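Local coordinates for toll-like receptor 6, Variable lymphocyte receptor B (Mus musculus, PDB 3A79), which probably recognises diacylated lipopeptides together with Toll-like receptor 2 through its leucine-rich-repeat ectodomain, here fused to a hagfish lymphocyte-receptor segment, at residues Cys235-Thr246 with Cys265-Arg276. Numbering follows the deposited sequence.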
# COMPACT_ATOMS: atom_id res chain seq x y z
N CYS B 235 -29.54 11.84 20.18
CA CYS B 235 -28.85 10.62 20.60
C CYS B 235 -29.72 9.84 21.58
O CYS B 235 -29.98 8.66 21.37
CB CYS B 235 -27.49 10.94 21.24
SG CYS B 235 -26.36 9.51 21.43
N GLN B 236 -30.18 10.52 22.63
CA GLN B 236 -30.96 9.87 23.69
C GLN B 236 -32.29 9.32 23.20
O GLN B 236 -32.74 8.27 23.67
CB GLN B 236 -31.16 10.82 24.87
CG GLN B 236 -32.02 10.24 26.00
CD GLN B 236 -31.33 9.14 26.80
OE1 GLN B 236 -30.21 9.33 27.30
NE2 GLN B 236 -32.00 8.00 26.96
N ARG B 237 -32.94 10.02 22.27
CA ARG B 237 -34.17 9.51 21.65
C ARG B 237 -34.02 8.06 21.19
O ARG B 237 -34.91 7.23 21.42
CB ARG B 237 -34.58 10.38 20.47
CG ARG B 237 -36.07 10.35 20.11
CD ARG B 237 -36.77 11.64 20.56
NE ARG B 237 -37.69 12.14 19.53
CZ ARG B 237 -37.43 13.14 18.70
NH1 ARG B 237 -36.26 13.79 18.76
NH2 ARG B 237 -38.33 13.52 17.80
N LEU B 238 -32.89 7.76 20.53
CA LEU B 238 -32.60 6.40 20.06
C LEU B 238 -32.34 5.43 21.19
O LEU B 238 -32.79 4.28 21.14
CB LEU B 238 -31.40 6.37 19.11
CG LEU B 238 -31.05 4.93 18.71
CD1 LEU B 238 -32.19 4.30 17.93
CD2 LEU B 238 -29.77 4.83 17.91
N MET B 239 -31.59 5.86 22.20
CA MET B 239 -31.28 5.01 23.35
C MET B 239 -32.53 4.62 24.13
O MET B 239 -32.64 3.49 24.62
CB MET B 239 -30.23 5.66 24.26
CG MET B 239 -28.77 5.39 23.84
SD MET B 239 -27.59 6.44 24.72
CE MET B 239 -27.74 5.84 26.40
N THR B 240 -33.48 5.55 24.22
CA THR B 240 -34.77 5.28 24.85
C THR B 240 -35.61 4.29 24.05
O THR B 240 -36.21 3.35 24.61
CB THR B 240 -35.59 6.56 24.96
OG1 THR B 240 -34.91 7.51 25.79
CG2 THR B 240 -36.93 6.24 25.55
N PHE B 241 -35.67 4.52 22.74
CA PHE B 241 -36.46 3.67 21.86
C PHE B 241 -35.93 2.24 21.91
O PHE B 241 -36.70 1.28 21.81
CB PHE B 241 -36.45 4.22 20.44
CG PHE B 241 -36.99 3.27 19.41
CD1 PHE B 241 -38.34 3.27 19.08
CD2 PHE B 241 -36.16 2.36 18.77
CE1 PHE B 241 -38.85 2.39 18.13
CE2 PHE B 241 -36.66 1.47 17.82
CZ PHE B 241 -38.00 1.49 17.50
N LEU B 242 -34.62 2.11 22.08
CA LEU B 242 -33.96 0.81 22.07
C LEU B 242 -34.13 0.13 23.41
O LEU B 242 -34.19 -1.09 23.50
CB LEU B 242 -32.45 0.96 21.81
CG LEU B 242 -31.89 1.13 20.40
CD1 LEU B 242 -30.43 1.54 20.48
CD2 LEU B 242 -32.02 -0.15 19.65
N SER B 243 -34.19 0.96 24.45
CA SER B 243 -34.23 0.47 25.82
C SER B 243 -35.21 -0.68 26.04
O SER B 243 -34.88 -1.64 26.74
CB SER B 243 -34.54 1.60 26.80
OG SER B 243 -34.88 1.07 28.07
N GLU B 244 -36.39 -0.59 25.45
CA GLU B 244 -37.43 -1.59 25.69
C GLU B 244 -37.42 -2.79 24.73
O GLU B 244 -37.92 -3.86 25.07
CB GLU B 244 -38.80 -0.92 25.73
CG GLU B 244 -39.84 -1.68 26.54
CD GLU B 244 -39.44 -1.84 28.00
OE1 GLU B 244 -38.87 -0.89 28.58
OE2 GLU B 244 -39.71 -2.93 28.56
N LEU B 245 -36.86 -2.62 23.54
CA LEU B 245 -36.70 -3.75 22.62
C LEU B 245 -35.52 -4.58 23.12
O LEU B 245 -35.35 -5.74 22.74
CB LEU B 245 -36.44 -3.27 21.19
CG LEU B 245 -37.57 -2.47 20.53
CD1 LEU B 245 -37.06 -1.67 19.35
CD2 LEU B 245 -38.69 -3.38 20.09
N THR B 246 -34.73 -3.98 23.99
CA THR B 246 -33.47 -4.55 24.43
C THR B 246 -33.48 -5.15 25.83
O THR B 246 -32.60 -5.94 26.18
CB THR B 246 -32.39 -3.50 24.36
OG1 THR B 246 -31.80 -3.54 23.05
CG2 THR B 246 -31.33 -3.75 25.41
N CYS B 265 -21.84 10.33 20.39
CA CYS B 265 -23.03 9.50 20.41
C CYS B 265 -22.70 8.03 20.18
O CYS B 265 -23.43 7.15 20.61
CB CYS B 265 -24.07 10.00 19.40
SG CYS B 265 -25.68 9.17 19.51
N SER B 266 -21.60 7.77 19.48
CA SER B 266 -21.22 6.39 19.22
C SER B 266 -20.69 5.74 20.49
O SER B 266 -21.04 4.61 20.81
CB SER B 266 -20.21 6.31 18.08
OG SER B 266 -20.84 6.59 16.83
N VAL B 267 -19.87 6.49 21.21
CA VAL B 267 -19.35 6.06 22.50
C VAL B 267 -20.49 5.88 23.53
O VAL B 267 -20.41 5.03 24.43
CB VAL B 267 -18.28 7.04 23.00
CG1 VAL B 267 -17.59 6.50 24.25
CG2 VAL B 267 -17.26 7.27 21.91
N LYS B 268 -21.54 6.67 23.39
CA LYS B 268 -22.75 6.45 24.17
C LYS B 268 -23.47 5.16 23.74
O LYS B 268 -23.80 4.32 24.57
CB LYS B 268 -23.69 7.66 24.05
CG LYS B 268 -23.16 8.88 24.73
CD LYS B 268 -24.13 10.05 24.67
CE LYS B 268 -23.68 11.18 25.58
NZ LYS B 268 -24.47 12.42 25.39
N LEU B 269 -23.72 5.02 22.45
CA LEU B 269 -24.34 3.81 21.92
C LEU B 269 -23.67 2.54 22.45
O LEU B 269 -24.35 1.64 22.93
CB LEU B 269 -24.33 3.84 20.39
CG LEU B 269 -25.44 4.63 19.71
CD1 LEU B 269 -25.83 3.89 18.47
CD2 LEU B 269 -26.65 4.72 20.61
N PHE B 270 -22.34 2.46 22.37
CA PHE B 270 -21.62 1.31 22.93
C PHE B 270 -21.93 1.13 24.41
O PHE B 270 -22.29 0.04 24.84
CB PHE B 270 -20.10 1.44 22.74
CG PHE B 270 -19.66 1.42 21.30
CD1 PHE B 270 -18.81 2.40 20.80
CD2 PHE B 270 -20.10 0.43 20.44
CE1 PHE B 270 -18.41 2.40 19.47
CE2 PHE B 270 -19.70 0.43 19.10
CZ PHE B 270 -18.86 1.42 18.62
N GLN B 271 -21.79 2.21 25.19
CA GLN B 271 -22.00 2.16 26.64
C GLN B 271 -23.41 1.72 27.00
O GLN B 271 -23.62 1.03 28.00
CB GLN B 271 -21.72 3.52 27.28
CG GLN B 271 -20.29 3.97 27.22
CD GLN B 271 -19.44 3.31 28.27
OE1 GLN B 271 -19.47 3.70 29.43
NE2 GLN B 271 -18.65 2.32 27.86
N PHE B 272 -24.38 2.13 26.19
CA PHE B 272 -25.78 1.77 26.38
C PHE B 272 -25.96 0.26 26.27
O PHE B 272 -26.78 -0.34 26.96
CB PHE B 272 -26.65 2.48 25.34
CG PHE B 272 -28.03 1.90 25.20
CD1 PHE B 272 -29.07 2.35 26.01
CD2 PHE B 272 -28.29 0.91 24.27
CE1 PHE B 272 -30.34 1.82 25.90
CE2 PHE B 272 -29.56 0.37 24.14
CZ PHE B 272 -30.59 0.83 24.96
N PHE B 273 -25.18 -0.34 25.39
CA PHE B 273 -25.32 -1.75 25.09
C PHE B 273 -24.62 -2.62 26.11
O PHE B 273 -25.04 -3.74 26.38
CB PHE B 273 -24.77 -2.05 23.70
CG PHE B 273 -25.73 -1.74 22.59
CD1 PHE B 273 -25.41 -0.79 21.63
CD2 PHE B 273 -26.94 -2.40 22.50
CE1 PHE B 273 -26.29 -0.51 20.60
CE2 PHE B 273 -27.81 -2.11 21.48
CZ PHE B 273 -27.49 -1.17 20.53
N TRP B 274 -23.53 -2.11 26.67
CA TRP B 274 -22.62 -2.95 27.44
C TRP B 274 -23.29 -3.70 28.61
O TRP B 274 -23.05 -4.89 28.83
CB TRP B 274 -21.42 -2.12 27.91
CG TRP B 274 -20.09 -2.73 27.56
CD1 TRP B 274 -19.23 -3.35 28.41
CD2 TRP B 274 -19.48 -2.78 26.27
NE1 TRP B 274 -18.12 -3.78 27.73
CE2 TRP B 274 -18.25 -3.44 26.41
CE3 TRP B 274 -19.86 -2.32 25.01
CZ2 TRP B 274 -17.40 -3.66 25.34
CZ3 TRP B 274 -19.01 -2.54 23.95
CH2 TRP B 274 -17.79 -3.21 24.12
N PRO B 275 -24.16 -3.00 29.36
CA PRO B 275 -24.83 -3.65 30.48
C PRO B 275 -25.93 -4.61 30.02
O PRO B 275 -26.32 -5.53 30.75
CB PRO B 275 -25.46 -2.47 31.23
CG PRO B 275 -24.82 -1.24 30.67
CD PRO B 275 -24.50 -1.58 29.27
N ARG B 276 -26.42 -4.40 28.81
CA ARG B 276 -27.59 -5.10 28.32
C ARG B 276 -27.27 -6.49 27.77
O ARG B 276 -26.10 -6.83 27.57
CB ARG B 276 -28.32 -4.21 27.31
CG ARG B 276 -28.50 -2.80 27.87
CD ARG B 276 -29.48 -1.96 27.09
NE ARG B 276 -30.21 -1.04 27.97
CZ ARG B 276 -31.51 -1.17 28.25
NH1 ARG B 276 -32.21 -2.16 27.72
NH2 ARG B 276 -32.11 -0.31 29.05
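Cys235 and Cys265 are joined by a disulfide, SG to SG 2.1 Å, that ties together two helices on the convex side of the Toll-like receptor 6 part of this leucine-rich-repeat solenoid. Strand 252-261 lies between the two helices in the chain. They run nearly parallel, 18° apart, with axes 10.6 Å from each other at closest approach.

Apolar contact fills the space beyond the disulfide. Met239 lies alongside Phe272, the two side chains pointing opposite ways; its chain bends at the thioether end, which brings CE back to 3.7 Å from Phe272 CB. The sulfur sits obliquely to the ring, a Met-aromatic contact with SD 5.4 Å from the centroid. The Phe272 ring reaches across to the other helix because chi1 of 164° turns CG away from the backbone N; there CZ meets Leu242 CB at 3.7 Å and the rim faces the backbone of Ser243. On the inner side, Leu238 meets Leu269 roughly perpendicularly, methyl against methyl, and Leu242 CD1 reaches Phe273 CZ. Leu238 and Leu242 also rest on strand 222-229, so this layer continues into the solenoid interior.

Replacing Phe272 with an alanine would probably open a gap between the helices, leaving Met239 and Leu242 without the ring they pack against and the Arg276 guanidinium without its flat support.

Polar contacts gather at the C-terminal end. Arg276 closes a type I beta turn that begins at Phe273, and its guanidinium lies nearly parallel to the Phe272 ring but displaced toward the rim, on the face opposite Met239 CA. Two weak hydrogen bonds link it to Ser243: Arg276 NH2 to OG, and Arg276 NH1 to the Ser243 backbone O at 2.9 Å, bent to 128° at the hydrogen.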